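Probable branched-chain-amino-acid aminotransferase (Thermotoga maritima MSB8, PDB 3CSW) probably catalyses the pyridoxal-phosphate-dependent transfer of the amino group of leucine, isoleucine or valine to 2-oxoglutarate, yielding branched-chain 2-oxo acids and glutamate. Local coordinates at residues 143-148 against 198-203; 132-137 against 174-179; 205-210 against 279-284. All coordinates share one frame; numbering follows the deposited sequence. Where two conformers were deposited one is given.

Contact 1: 143-148 against 198-203; sequences ALKITG and GILDGI. With PLP (pyridoxal-5'-phosphate), chain E.
Ala-143 and Leu-200 bring the two loops together at a CA-CA separation of 4.9 Å, without a hydrogen bond between the segments. Leu-200 fills the junction. Its CG stands anti to the backbone N (chi1 -163°), and the two methyls part from there: CD1 settles on the backbone of Ala-143, 3.6 Å from its CA, while CD2 lies 3.5 Å from C3 of the cofactor, over the pyridine ring. Lys-145 crosses this side chain at about a right angle, its CG equally near both methyls. Bends at chi3 and chi4 then carry NZ to 3.0 Å from C4A of the cofactor, the aldehyde carbon. This is probably the lysine that carries the cofactor as an internal aldimine, as in other class-IV aminotransferases; here no covalent bond joins the two. A methionine here would probably leave C4A facing a side chain with no amine, and so without the expected partner for a Schiff base. Farther along, Gly-202 occupies the N-cap position of helix 203-214 and passes its CA 3.5 Å from O4P, where a side chain would collide with the cofactor. N of Ile-203, in the first turn of that helix, donates to phosphate O1P at 2.9 Å, with an N-H...O angle of 155°.

Contact 2: 132-137 against 174-179; sequences VRRIPD and VCEGSF. With PLP (pyridoxal-5'-phosphate), chain E.
Arg-134 reaches from the loop 132-137 to strand 174-177, and its path can be followed atom by atom. CB lies 3.9 Å from SG of Cys-175, and CG, placed anti to the backbone N (chi1 -166°), still grazes the same sulfur. A bend at chi2 then swings the chain toward Glu-176, whose OE2 comes within 3.8 Å of CD. Both NE and NH2 donate to that single oxygen, at 2.7 Å for NE and OE2 and 2.9 Å for NH2 and OE2. The grip is therefore side-on and uses one carboxylate atom. OE2 lies close to the guanidinium plane, yet both nitrogens approach it from the same face of the carboxylate, the two planes being 69° apart. The remaining nitrogen, NH1, forms a salt bridge with Asp-151, while one guanidinium face looks onto cofactor methyl C2A. Leu-200 N probably donates to OE2 as well; with OE1 accepting from pyridine N1 at 2.8 Å, the carboxylate is held at both oxygens, which is likely to limit its rotation. The strand bulges here in classic fashion, Cys-175 and Glu-176 sharing Leu-167 as their opposite number on strand 164-168. A glutamate on the pyridine nitrogen, likely to stabilise its protonated form, is characteristic of class-IV aminotransferases such as the branched-chain enzymes.

Contact 3: 205-210 against 279-284; sequences RENVIK and EENWVG
Asn-207 and Asn-281 each hold CG anti to the carbonyl carbon (chi1 -83° and -65°), and from these positions their amides extend toward one another from opposite directions. The elements joined are helix 203-214, which starts at the cofactor phosphate, and the 3-10 turn 279-281 that follows helix 262-276 near the C-terminus. Their backbones stay well apart, with 9.0 Å between the CA atoms of Asn-207 and Asn-281, and side chains span the distance. The stronger amide bond runs from ND2 of Asn-281 to OD1 of Asn-207, 3.0 Å long and nearly straight at 168°. The acceptor lies almost in the amide plane of Asn-281, whereas the donor is tilted from the carbonyl plane of Asn-207. The return bond, from ND2 of Asn-207 to OD1 of Asn-281, is weak at 3.4 Å. With the amide planes 58° apart, the two groups cannot form a flat, symmetrical pair. OD1 of Asn-281 also accepts from Lys-58 NZ, and the amide pair is buried.

One helical turn onward from Glu-206, the partly exposed Lys-210 meets Glu-280. The glutamate chain runs out extended beyond CG, and the lysine comes from the opposite direction. NZ of Lys-210 donates to OE2 of Glu-280 at 2.8 Å, where OE2 accepts through its syn lone pair, and makes a weaker bond to OE1. Glu-206 points into the same group of charges: its OE2 is 3.6 Å from OE2 of Glu-280, with the carboxylate planes turned well away from each other. This approach of like charges is probably offset by Lys-58, whose NZ forms salt bridges with both of these oxygens. Lys-210 gives Glu-280 a second positive partner, its CE resting 3.4 Å from OE2 of Glu-280.

Contacts 1 and 2 line the cofactor site and differ in chemistry: contact 1 is an apolar loop junction beside the reactive lysine, whereas contact 2 is a fully buried ion pair facing the pyridine nitrogen. They touch directly, centres about 9 Å apart, with Ile-199 CG2 packing 3.3 Å from Cys-175 O. Contact 3 lies farther out, its centre about 18 Å from that of contact 1, and mixes a buried amide pair with partly exposed salt bridges. Helix 203-214 connects contacts 1 and 3: its first residue, Ile-203, belongs to contact 1, and residues 205-210 form one side of contact 3. Contacts 1 and 2 also reach a second subunit, unlike contact 3.

Contact 1: 143-148 against 198-203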
ATOM      1  N   ALA A 143       9.775   0.590  15.759  1.00 36.78           N
ATOM      2  CA  ALA A 143      10.425   0.669  17.069  1.00 40.14           C
ATOM      3  C   ALA A 143      11.864   1.195  17.027  1.00 40.78           C
ATOM      4  O   ALA A 143      12.486   1.314  18.074  1.00 44.32           O
ATOM      5  CB  ALA A 143      10.385  -0.712  17.783  1.00 40.06           C
ATOM      6  N   LEU A 144      12.414   1.493  15.850  1.00 38.16           N
ATOM      7  CA  LEU A 144      13.746   2.138  15.787  1.00 36.71           C
ATOM      8  C   LEU A 144      13.646   3.635  16.183  1.00 37.19           C
ATOM      9  O   LEU A 144      13.169   4.461  15.400  1.00 37.40           O
ATOM     10  CB  LEU A 144      14.392   1.971  14.395  1.00 34.87           C
ATOM     11  CG  LEU A 144      15.704   2.729  14.104  1.00 36.02           C
ATOM     12  CD1 LEU A 144      16.822   2.367  15.115  1.00 35.13           C
ATOM     13  CD2 LEU A 144      16.160   2.501  12.674  1.00 32.16           C
ATOM     14  N   LYS A 145      14.096   3.973  17.391  1.00 37.18           N
ATOM     15  CA  LYS A 145      14.115   5.362  17.857  1.00 36.40           C
ATOM     16  C   LYS A 145      15.447   5.957  17.467  1.00 35.81           C
ATOM     17  O   LYS A 145      16.444   5.779  18.189  1.00 34.64           O
ATOM     18  CB  LYS A 145      13.988   5.469  19.365  1.00 37.42           C
ATOM     19  CG  LYS A 145      12.615   5.426  19.916  1.00 44.84           C
ATOM     20  CD  LYS A 145      12.645   5.547  21.448  1.00 45.34           C
ATOM     21  CE  LYS A 145      12.616   6.972  21.916  1.00 48.55           C
ATOM     22  NZ  LYS A 145      11.208   7.401  22.193  1.00 57.16           N
ATOM     23  N   ILE A 146      15.447   6.631  16.313  1.00 34.94           N
ATOM     24  CA  ILE A 146      16.626   7.236  15.717  1.00 33.38           C
ATOM     25  C   ILE A 146      16.296   8.727  15.423  1.00 33.12           C
ATOM     26  O   ILE A 146      15.161   9.065  15.078  1.00 34.46           O
ATOM     27  CB  ILE A 146      17.154   6.406  14.517  1.00 34.24           C
ATOM     28  CG1 ILE A 146      18.572   6.871  14.141  1.00 32.84           C
ATOM     29  CG2 ILE A 146      16.180   6.453  13.303  1.00 29.24           C
ATOM     30  CD1 ILE A 146      19.371   5.877  13.357  1.00 32.18           C
ATOM     31  N   THR A 147      17.262   9.611  15.662  1.00 30.51           N
ATOM     32  CA  THR A 147      17.026  11.065  15.652  1.00 30.39           C
ATOM     33  C   THR A 147      16.624  11.645  14.280  1.00 31.72           C
ATOM     34  O   THR A 147      15.944  12.678  14.202  1.00 30.57           O
ATOM     35  CB  THR A 147      18.271  11.845  16.158  1.00 29.94           C
ATOM     36  OG1 THR A 147      19.430  11.414  15.422  1.00 27.92           O
ATOM     37  CG2 THR A 147      18.476  11.651  17.687  1.00 26.24           C
ATOM     38  N   GLY A 148      17.043  10.979  13.209  1.00 30.76           N
ATOM     39  CA  GLY A 148      16.773  11.459  11.864  1.00 31.42           C
ATOM     40  C   GLY A 148      15.634  10.832  11.100  1.00 27.98           C
ATOM     41  O   GLY A 148      15.437  11.197   9.953  1.00 30.50           O
ATOM     42  N   GLY A 198       1.780  -0.599  13.920  1.00 31.17           N
ATOM     43  CA  GLY A 198       3.051  -0.100  13.423  1.00 29.96           C
ATOM     44  C   GLY A 198       3.518   1.068  14.242  1.00 30.43           C
ATOM     45  O   GLY A 198       3.800   2.146  13.711  1.00 33.95           O
ATOM     46  N   ILE A 199       3.623   0.848  15.541  1.00 31.33           N
ATOM     47  CA  ILE A 199       3.888   1.922  16.479  1.00 32.26           C
ATOM     48  C   ILE A 199       5.053   1.607  17.407  1.00 33.08           C
ATOM     49  O   ILE A 199       5.511   0.479  17.474  1.00 32.64           O
ATOM     50  CB  ILE A 199       2.596   2.249  17.327  1.00 31.38           C
ATOM     51  CG1 ILE A 199       2.236   1.083  18.252  1.00 33.57           C
ATOM     52  CG2 ILE A 199       1.438   2.587  16.390  1.00 26.89           C
ATOM     53  CD1 ILE A 199       1.227   1.373  19.325  1.00 30.17           C
ATOM     54  N   LEU A 200       5.507   2.640  18.119  1.00 35.92           N
ATOM     55  CA  LEU A 200       6.475   2.519  19.200  1.00 35.09           C
ATOM     56  C   LEU A 200       5.763   2.066  20.490  1.00 33.58           C
ATOM     57  O   LEU A 200       4.700   2.576  20.824  1.00 32.71           O
ATOM     58  CB  LEU A 200       7.110   3.868  19.422  1.00 35.57           C
ATOM     59  CG  LEU A 200       8.394   3.908  20.205  1.00 43.42           C
ATOM     60  CD1 LEU A 200       9.487   3.189  19.461  1.00 43.97           C
ATOM     61  CD2 LEU A 200       8.760   5.348  20.418  1.00 50.25           C
ATOM     62  N   ASP A 201       6.340   1.080  21.176  1.00 33.89           N
ATOM     63  CA  ASP A 201       5.795   0.545  22.438  1.00 34.59           C
ATOM     64  C   ASP A 201       6.223   1.452  23.594  1.00 34.09           C
ATOM     65  O   ASP A 201       7.168   1.163  24.325  1.00 32.22           O
ATOM     66  CB  ASP A 201       6.243  -0.917  22.691  1.00 33.23           C
ATOM     67  CG  ASP A 201       7.761  -1.117  22.535  1.00 40.36           C
ATOM     68  OD1 ASP A 201       8.412  -0.362  21.763  1.00 39.22           O
ATOM     69  OD2 ASP A 201       8.305  -2.037  23.180  1.00 43.30           O
ATOM     70  N   GLY A 202       5.541   2.578  23.716  1.00 32.60           N
ATOM     71  CA  GLY A 202       5.856   3.532  24.749  1.00 32.66           C
ATOM     72  C   GLY A 202       5.748   2.945  26.148  1.00 31.04           C
ATOM     73  O   GLY A 202       4.849   2.135  26.437  1.00 32.78           O
ATOM     74  N   ILE A 203       6.682   3.351  26.993  1.00 29.20           N
ATOM     75  CA  ILE A 203       6.723   2.948  28.403  1.00 30.80           C
ATOM     76  C   ILE A 203       5.566   3.554  29.232  1.00 30.11           C
ATOM     77  O   ILE A 203       5.077   2.901  30.154  1.00 30.73           O
ATOM     78  CB  ILE A 203       8.106   3.276  29.026  1.00 30.89           C
ATOM     79  CG1 ILE A 203       9.154   2.383  28.340  1.00 29.98           C
ATOM     80  CG2 ILE A 203       8.064   3.154  30.591  1.00 27.86           C
ATOM     81  CD1 ILE A 203      10.578   2.702  28.638  1.00 35.46           C
TER
HETATM   82  N1  PLP E 300       5.683   7.662  20.013  1.00 37.69           N
HETATM   83  C2  PLP E 300       6.826   8.272  19.506  1.00 44.18           C
HETATM   84  C2A PLP E 300       6.927   8.435  18.021  1.00 37.75           C
HETATM   85  C3  PLP E 300       7.838   8.715  20.386  1.00 50.38           C
HETATM   86  O3  PLP E 300       8.936   9.396  19.915  1.00 51.69           O
HETATM   87  C4  PLP E 300       7.680   8.531  21.781  1.00 53.30           C
HETATM   88  C4A PLP E 300       8.711   9.051  22.744  1.00 53.47           C
HETATM   89  O4A PLP E 300       8.690  10.246  23.095  1.00 64.86           O
HETATM   90  C5  PLP E 300       6.513   7.919  22.268  1.00 43.80           C
HETATM   91  C6  PLP E 300       5.533   7.482  21.374  1.00 36.73           C
HETATM   92  C5A PLP E 300       6.188   7.901  23.745  1.00 42.16           C
HETATM   93  O4P PLP E 300       6.859   6.825  24.384  1.00 44.26           O
HETATM   94  P   PLP E 300       7.235   6.844  25.972  1.00 42.88           P
HETATM   95  O1P PLP E 300       8.214   5.695  26.286  1.00 40.80           O
HETATM   96  O2P PLP E 300       5.981   6.667  26.781  1.00 35.11           O
HETATM   97  O3P PLP E 300       7.864   8.207  26.226  1.00 42.59           O

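Contact 2: 132-137 against 174-179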
ATOM      1  N   VAL A 132       1.848  13.696   7.586  1.00 28.86           N
ATOM      2  CA  VAL A 132       2.866  12.703   7.450  1.00 28.65           C
ATOM      3  C   VAL A 132       2.311  11.364   7.965  1.00 27.33           C
ATOM      4  O   VAL A 132       1.818  11.291   9.101  1.00 24.54           O
ATOM      5  CB  VAL A 132       4.105  13.118   8.266  1.00 29.19           C
ATOM      6  CG1 VAL A 132       5.190  12.081   8.135  1.00 29.17           C
ATOM      7  CG2 VAL A 132       4.604  14.500   7.811  1.00 30.23           C
ATOM      8  N   ARG A 133       2.370  10.327   7.117  1.00 25.43           N
ATOM      9  CA  ARG A 133       2.001   8.978   7.513  1.00 26.08           C
ATOM     10  C   ARG A 133       3.202   8.288   8.118  1.00 26.31           C
ATOM     11  O   ARG A 133       4.327   8.509   7.707  1.00 29.89           O
ATOM     12  CB  ARG A 133       1.461   8.137   6.357  1.00 25.85           C
ATOM     13  CG  ARG A 133       0.216   8.651   5.689  1.00 25.73           C
ATOM     14  CD  ARG A 133      -0.957   8.690   6.642  1.00 26.21           C
ATOM     15  NE  ARG A 133      -2.116   9.253   5.953  1.00 26.41           N
ATOM     16  CZ  ARG A 133      -3.101   8.569   5.375  1.00 33.30           C
ATOM     17  NH1 ARG A 133      -3.159   7.234   5.404  1.00 28.94           N
ATOM     18  NH2 ARG A 133      -4.063   9.245   4.744  1.00 33.95           N
ATOM     19  N   ARG A 134       2.943   7.456   9.118  1.00 28.68           N
ATOM     20  CA  ARG A 134       3.975   6.655   9.772  1.00 27.84           C
ATOM     21  C   ARG A 134       4.630   5.714   8.756  1.00 27.95           C
ATOM     22  O   ARG A 134       3.935   5.092   7.959  1.00 26.36           O
ATOM     23  CB  ARG A 134       3.347   5.856  10.906  1.00 29.22           C
ATOM     24  CG  ARG A 134       4.323   5.229  11.889  1.00 32.66           C
ATOM     25  CD  ARG A 134       4.810   6.279  12.859  1.00 34.45           C
ATOM     26  NE  ARG A 134       5.393   5.703  14.059  1.00 38.62           N
ATOM     27  CZ  ARG A 134       6.684   5.690  14.385  1.00 37.70           C
ATOM     28  NH1 ARG A 134       7.612   6.205  13.603  1.00 41.84           N
ATOM     29  NH2 ARG A 134       7.053   5.152  15.540  1.00 43.24           N
ATOM     30  N   ILE A 135       5.971   5.619   8.790  1.00 26.29           N
ATOM     31  CA  ILE A 135       6.708   4.784   7.843  1.00 25.89           C
ATOM     32  C   ILE A 135       6.351   3.331   8.135  1.00 27.21           C
ATOM     33  O   ILE A 135       6.359   2.916   9.315  1.00 28.15           O
ATOM     34  CB  ILE A 135       8.265   4.964   7.933  1.00 24.47           C
ATOM     35  CG1 ILE A 135       8.675   6.398   7.587  1.00 23.58           C
ATOM     36  CG2 ILE A 135       8.972   3.931   7.025  1.00 21.36           C
ATOM     37  CD1 ILE A 135      10.206   6.703   7.824  1.00 22.51           C
ATOM     38  N   PRO A 136       6.018   2.560   7.082  1.00 27.20           N
ATOM     39  CA  PRO A 136       5.611   1.173   7.303  1.00 29.08           C
ATOM     40  C   PRO A 136       6.818   0.273   7.560  1.00 28.43           C
ATOM     41  O   PRO A 136       7.934   0.621   7.186  1.00 28.46           O
ATOM     42  CB  PRO A 136       4.901   0.805   5.984  1.00 27.85           C
ATOM     43  CG  PRO A 136       5.596   1.606   4.957  1.00 29.20           C
ATOM     44  CD  PRO A 136       5.960   2.917   5.651  1.00 30.92           C
ATOM     45  N   ASP A 137       6.562  -0.875   8.176  1.00 28.25           N
ATOM     46  CA  ASP A 137       7.580  -1.868   8.516  1.00 30.99           C
ATOM     47  C   ASP A 137       8.479  -2.313   7.349  1.00 28.23           C
ATOM     48  O   ASP A 137       9.661  -2.556   7.551  1.00 27.62           O
ATOM     49  CB  ASP A 137       6.903  -3.109   9.180  1.00 36.00           C
ATOM     50  CG  ASP A 137       7.906  -3.999   9.924  1.00 50.95           C
ATOM     51  OD1 ASP A 137       8.662  -3.495  10.796  1.00 64.29           O
ATOM     52  OD2 ASP A 137       7.942  -5.219   9.636  1.00 73.82           O
ATOM     53  N   VAL A 174      -4.986   4.663  13.113  1.00 27.66           N
ATOM     54  CA  VAL A 174      -4.282   5.506  14.063  1.00 28.29           C
ATOM     55  C   VAL A 174      -2.991   4.794  14.498  1.00 28.45           C
ATOM     56  O   VAL A 174      -3.004   3.617  14.917  1.00 28.70           O
ATOM     57  CB  VAL A 174      -5.165   5.817  15.303  1.00 28.50           C
ATOM     58  CG1 VAL A 174      -4.419   6.694  16.279  1.00 26.63           C
ATOM     59  CG2 VAL A 174      -6.493   6.469  14.874  1.00 25.32           C
ATOM     60  N   CYS A 175      -1.871   5.487  14.378  1.00 28.47           N
ATOM     61  CA  CYS A 175      -0.615   4.959  14.917  1.00 26.96           C
ATOM     62  C   CYS A 175      -0.352   5.633  16.250  1.00 28.87           C
ATOM     63  O   CYS A 175      -0.587   5.045  17.317  1.00 29.37           O
ATOM     64  CB  CYS A 175       0.547   5.129  13.916  1.00 25.22           C
ATOM     65  SG  CYS A 175       0.415   3.938  12.549  1.00 30.36           S
ATOM     66  N   GLU A 176       0.135   6.869  16.198  1.00 29.24           N
ATOM     67  CA  GLU A 176       0.519   7.560  17.389  1.00 26.43           C
ATOM     68  C   GLU A 176       0.804   9.025  17.112  1.00 26.69           C
ATOM     69  O   GLU A 176       0.841   9.439  15.979  1.00 26.39           O
ATOM     70  CB  GLU A 176       1.778   6.889  17.962  1.00 26.67           C
ATOM     71  CG  GLU A 176       2.991   6.902  17.032  1.00 30.63           C
ATOM     72  CD  GLU A 176       3.992   5.801  17.340  1.00 35.50           C
ATOM     73  OE1 GLU A 176       4.456   5.703  18.488  1.00 39.97           O
ATOM     74  OE2 GLU A 176       4.328   5.029  16.424  1.00 37.85           O
ATOM     75  N   GLY A 177       1.044   9.799  18.172  1.00 28.01           N
ATOM     76  CA  GLY A 177       1.533  11.157  18.019  1.00 28.21           C
ATOM     77  C   GLY A 177       3.016  11.156  17.665  1.00 29.62           C
ATOM     78  O   GLY A 177       3.672  10.129  17.787  1.00 31.58           O
ATOM     79  N   SER A 178       3.545  12.325  17.260  1.00 31.05           N
ATOM     80  CA  SER A 178       4.982  12.493  16.941  1.00 29.74           C
ATOM     81  C   SER A 178       5.928  12.237  18.138  1.00 30.84           C
ATOM     82  O   SER A 178       7.110  11.929  17.950  1.00 32.46           O
ATOM     83  CB  SER A 178       5.263  13.864  16.292  1.00 29.13           C
ATOM     84  OG  SER A 178       5.256  14.945  17.219  1.00 31.61           O
ATOM     85  N   PHE A 179       5.408  12.356  19.358  1.00 30.21           N
ATOM     86  CA  PHE A 179       6.205  12.116  20.572  1.00 30.37           C
ATOM     87  C   PHE A 179       5.388  11.450  21.704  1.00 30.61           C
ATOM     88  O   PHE A 179       5.842  11.432  22.852  1.00 30.44           O
ATOM     89  CB  PHE A 179       6.861  13.423  21.082  1.00 28.18           C
ATOM     90  CG  PHE A 179       5.872  14.514  21.522  1.00 32.90           C
ATOM     91  CD1 PHE A 179       5.345  14.534  22.825  1.00 29.80           C
ATOM     92  CD2 PHE A 179       5.512  15.553  20.654  1.00 30.70           C
ATOM     93  CE1 PHE A 179       4.464  15.535  23.220  1.00 29.12           C
ATOM     94  CE2 PHE A 179       4.630  16.569  21.056  1.00 30.36           C
ATOM     95  CZ  PHE A 179       4.094  16.544  22.348  1.00 27.02           C
TER
HETATM   96  N1  PLP E 300       5.683   7.662  20.013  1.00 37.69           N
HETATM   97  C2  PLP E 300       6.826   8.272  19.506  1.00 44.18           C
HETATM   98  C2A PLP E 300       6.927   8.435  18.021  1.00 37.75           C
HETATM   99  C3  PLP E 300       7.838   8.715  20.386  1.00 50.38           C
HETATM  100  O3  PLP E 300       8.936   9.396  19.915  1.00 51.69           O
HETATM  101  C4  PLP E 300       7.680   8.531  21.781  1.00 53.30           C
HETATM  102  C4A PLP E 300       8.711   9.051  22.744  1.00 53.47           C
HETATM  103  O4A PLP E 300       8.690  10.246  23.095  1.00 64.86           O
HETATM  104  C5  PLP E 300       6.513   7.919  22.268  1.00 43.80           C
HETATM  105  C6  PLP E 300       5.533   7.482  21.374  1.00 36.73           C
HETATM  106  C5A PLP E 300       6.188   7.901  23.745  1.00 42.16           C
HETATM  107  O4P PLP E 300       6.859   6.825  24.384  1.00 44.26           O
HETATM  108  P   PLP E 300       7.235   6.844  25.972  1.00 42.88           P
HETATM  109  O1P PLP E 300       8.214   5.695  26.286  1.00 40.80           O
HETATM  110  O2P PLP E 300       5.981   6.667  26.781  1.00 35.11           O
HETATM  111  O3P PLP E 300       7.864   8.207  26.226  1.00 42.59           O

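Contact 3: 205-210 against 279-284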
ATOM      1  N   ARG A 205       2.538   4.345  27.870  1.00 31.85           N
ATOM      2  CA  ARG A 205       1.457   3.511  27.339  1.00 29.45           C
ATOM      3  C   ARG A 205       1.317   2.177  28.093  1.00 27.60           C
ATOM      4  O   ARG A 205       0.246   1.806  28.506  1.00 29.21           O
ATOM      5  CB  ARG A 205       1.733   3.272  25.848  1.00 29.01           C
ATOM      6  CG  ARG A 205       0.850   2.246  25.139  1.00 28.03           C
ATOM      7  CD  ARG A 205       1.438   1.860  23.809  1.00 28.31           C
ATOM      8  NE  ARG A 205       0.532   0.993  23.075  1.00 28.49           N
ATOM      9  CZ  ARG A 205       0.480  -0.329  23.221  1.00 30.77           C
ATOM     10  NH1 ARG A 205       1.296  -0.955  24.066  1.00 32.18           N
ATOM     11  NH2 ARG A 205      -0.384  -1.025  22.502  1.00 28.03           N
ATOM     12  N   GLU A 206       2.408   1.451  28.220  1.00 26.50           N
ATOM     13  CA  GLU A 206       2.454   0.175  28.891  1.00 31.60           C
ATOM     14  C   GLU A 206       1.925   0.292  30.319  1.00 30.83           C
ATOM     15  O   GLU A 206       1.076  -0.501  30.723  1.00 29.94           O
ATOM     16  CB  GLU A 206       3.915  -0.297  28.867  1.00 32.66           C
ATOM     17  CG  GLU A 206       4.322  -1.557  29.607  1.00 42.74           C
ATOM     18  CD  GLU A 206       5.876  -1.586  29.754  1.00 44.84           C
ATOM     19  OE1 GLU A 206       6.612  -1.709  28.733  1.00 53.90           O
ATOM     20  OE2 GLU A 206       6.354  -1.405  30.887  1.00 56.85           O
ATOM     21  N   ASN A 207       2.422   1.285  31.061  1.00 29.96           N
ATOM     22  CA  ASN A 207       1.992   1.554  32.435  1.00 29.22           C
ATOM     23  C   ASN A 207       0.527   1.912  32.565  1.00 31.14           C
ATOM     24  O   ASN A 207      -0.132   1.488  33.528  1.00 32.14           O
ATOM     25  CB  ASN A 207       2.848   2.650  33.068  1.00 27.89           C
ATOM     26  CG  ASN A 207       4.155   2.111  33.630  1.00 31.81           C
ATOM     27  OD1 ASN A 207       4.158   1.300  34.559  1.00 39.50           O
ATOM     28  ND2 ASN A 207       5.263   2.586  33.100  1.00 28.49           N
ATOM     29  N   VAL A 208       0.014   2.681  31.598  1.00 32.00           N
ATOM     30  CA  VAL A 208      -1.396   3.077  31.587  1.00 30.03           C
ATOM     31  C   VAL A 208      -2.296   1.863  31.342  1.00 29.75           C
ATOM     32  O   VAL A 208      -3.338   1.761  31.964  1.00 29.46           O
ATOM     33  CB  VAL A 208      -1.661   4.212  30.565  1.00 30.54           C
ATOM     34  CG1 VAL A 208      -3.167   4.459  30.353  1.00 25.00           C
ATOM     35  CG2 VAL A 208      -0.938   5.501  31.037  1.00 27.30           C
ATOM     36  N   ILE A 209      -1.882   0.948  30.463  1.00 29.19           N
ATOM     37  CA  ILE A 209      -2.636  -0.299  30.205  1.00 30.23           C
ATOM     38  C   ILE A 209      -2.743  -1.132  31.492  1.00 32.19           C
ATOM     39  O   ILE A 209      -3.839  -1.620  31.862  1.00 33.91           O
ATOM     40  CB  ILE A 209      -2.015  -1.120  29.028  1.00 29.77           C
ATOM     41  CG1 ILE A 209      -2.235  -0.377  27.707  1.00 31.47           C
ATOM     42  CG2 ILE A 209      -2.633  -2.538  28.924  1.00 26.63           C
ATOM     43  CD1 ILE A 209      -1.445  -0.912  26.527  1.00 27.27           C
ATOM     44  N   LYS A 210      -1.619  -1.258  32.202  1.00 33.10           N
ATOM     45  CA  LYS A 210      -1.598  -1.959  33.488  1.00 30.81           C
ATOM     46  C   LYS A 210      -2.429  -1.253  34.550  1.00 29.04           C
ATOM     47  O   LYS A 210      -3.101  -1.903  35.352  1.00 31.72           O
ATOM     48  CB  LYS A 210      -0.158  -2.144  33.977  1.00 31.85           C
ATOM     49  CG  LYS A 210       0.649  -3.011  33.050  1.00 32.65           C
ATOM     50  CD  LYS A 210       2.006  -3.363  33.620  1.00 40.02           C
ATOM     51  CE  LYS A 210       2.935  -3.853  32.495  1.00 40.52           C
ATOM     52  NZ  LYS A 210       3.890  -4.901  32.933  1.00 45.99           N
ATOM     53  N   GLU A 279       7.325  -2.092  40.892  1.00 31.25           N
ATOM     54  CA  GLU A 279       8.775  -2.426  40.974  1.00 32.50           C
ATOM     55  C   GLU A 279       9.495  -2.516  39.624  1.00 29.86           C
ATOM     56  O   GLU A 279      10.670  -2.162  39.514  1.00 31.08           O
ATOM     57  CB  GLU A 279       8.980  -3.750  41.757  1.00 32.46           C
ATOM     58  CG  GLU A 279      10.361  -4.413  41.604  1.00 40.31           C
ATOM     59  CD  GLU A 279      11.519  -3.560  42.133  1.00 50.73           C
ATOM     60  OE1 GLU A 279      11.261  -2.582  42.858  1.00 48.06           O
ATOM     61  OE2 GLU A 279      12.698  -3.872  41.838  1.00 51.63           O
ATOM     62  N   GLU A 280       8.801  -3.007  38.613  1.00 29.90           N
ATOM     63  CA  GLU A 280       9.368  -3.105  37.249  1.00 32.32           C
ATOM     64  C   GLU A 280       9.857  -1.763  36.676  1.00 29.64           C
ATOM     65  O   GLU A 280      10.697  -1.749  35.791  1.00 31.24           O
ATOM     66  CB  GLU A 280       8.368  -3.754  36.289  1.00 30.54           C
ATOM     67  CG  GLU A 280       7.122  -2.937  36.022  1.00 34.64           C
ATOM     68  CD  GLU A 280       6.128  -3.663  35.129  1.00 37.07           C
ATOM     69  OE1 GLU A 280       5.629  -4.739  35.542  1.00 43.42           O
ATOM     70  OE2 GLU A 280       5.830  -3.141  34.025  1.00 53.08           O
ATOM     71  N   ASN A 281       9.348  -0.648  37.197  1.00 28.14           N
ATOM     72  CA  ASN A 281       9.810   0.693  36.815  1.00 28.18           C
ATOM     73  C   ASN A 281      11.025   1.198  37.598  1.00 27.58           C
ATOM     74  O   ASN A 281      11.516   2.293  37.328  1.00 26.04           O
ATOM     75  CB  ASN A 281       8.673   1.704  37.003  1.00 26.54           C
ATOM     76  CG  ASN A 281       7.522   1.449  36.088  1.00 29.60           C
ATOM     77  OD1 ASN A 281       7.712   1.107  34.917  1.00 30.08           O
ATOM     78  ND2 ASN A 281       6.312   1.640  36.593  1.00 26.00           N
ATOM     79  N   TRP A 282      11.495   0.401  38.567  1.00 30.68           N
ATOM     80  CA  TRP A 282      12.572   0.805  39.475  1.00 30.23           C
ATOM     81  C   TRP A 282      13.701  -0.191  39.676  1.00 30.68           C
ATOM     82  O   TRP A 282      14.585   0.062  40.494  1.00 31.78           O
ATOM     83  CB  TRP A 282      11.981   1.192  40.833  1.00 30.48           C
ATOM     84  CG  TRP A 282      10.990   2.321  40.702  1.00 32.86           C
ATOM     85  CD1 TRP A 282       9.638   2.221  40.720  1.00 30.58           C
ATOM     86  CD2 TRP A 282      11.288   3.703  40.466  1.00 32.67           C
ATOM     87  NE1 TRP A 282       9.067   3.454  40.540  1.00 32.42           N
ATOM     88  CE2 TRP A 282      10.059   4.383  40.383  1.00 33.08           C
ATOM     89  CE3 TRP A 282      12.475   4.435  40.341  1.00 32.24           C
ATOM     90  CZ2 TRP A 282       9.979   5.763  40.169  1.00 32.67           C
ATOM     91  CZ3 TRP A 282      12.393   5.807  40.120  1.00 32.06           C
ATOM     92  CH2 TRP A 282      11.153   6.452  40.044  1.00 31.42           C
ATOM     93  N   VAL A 283      13.706  -1.287  38.930  1.00 30.82           N
ATOM     94  CA  VAL A 283      14.764  -2.294  38.980  0.50 31.70           C
ATOM     95  C   VAL A 283      16.130  -1.633  38.820  1.00 32.79           C
ATOM     96  O   VAL A 283      16.307  -0.858  37.883  1.00 33.50           O
ATOM     97  CB  VAL A 283      14.641  -3.311  37.800  0.50 31.96           C
ATOM     98  CG1 VAL A 283      15.503  -4.529  38.065  0.50 31.20           C
ATOM     99  CG2 VAL A 283      13.199  -3.735  37.573  0.50 29.90           C
ATOM    100  N   GLY A 284      17.081  -1.942  39.702  1.00 32.75           N
ATOM    101  CA  GLY A 284      18.466  -1.449  39.599  1.00 33.84           C
ATOM    102  C   GLY A 284      18.771  -0.030  40.052  1.00 35.03           C
ATOM    103  O   GLY A 284      19.925   0.409  39.950  1.00 36.52           O
TER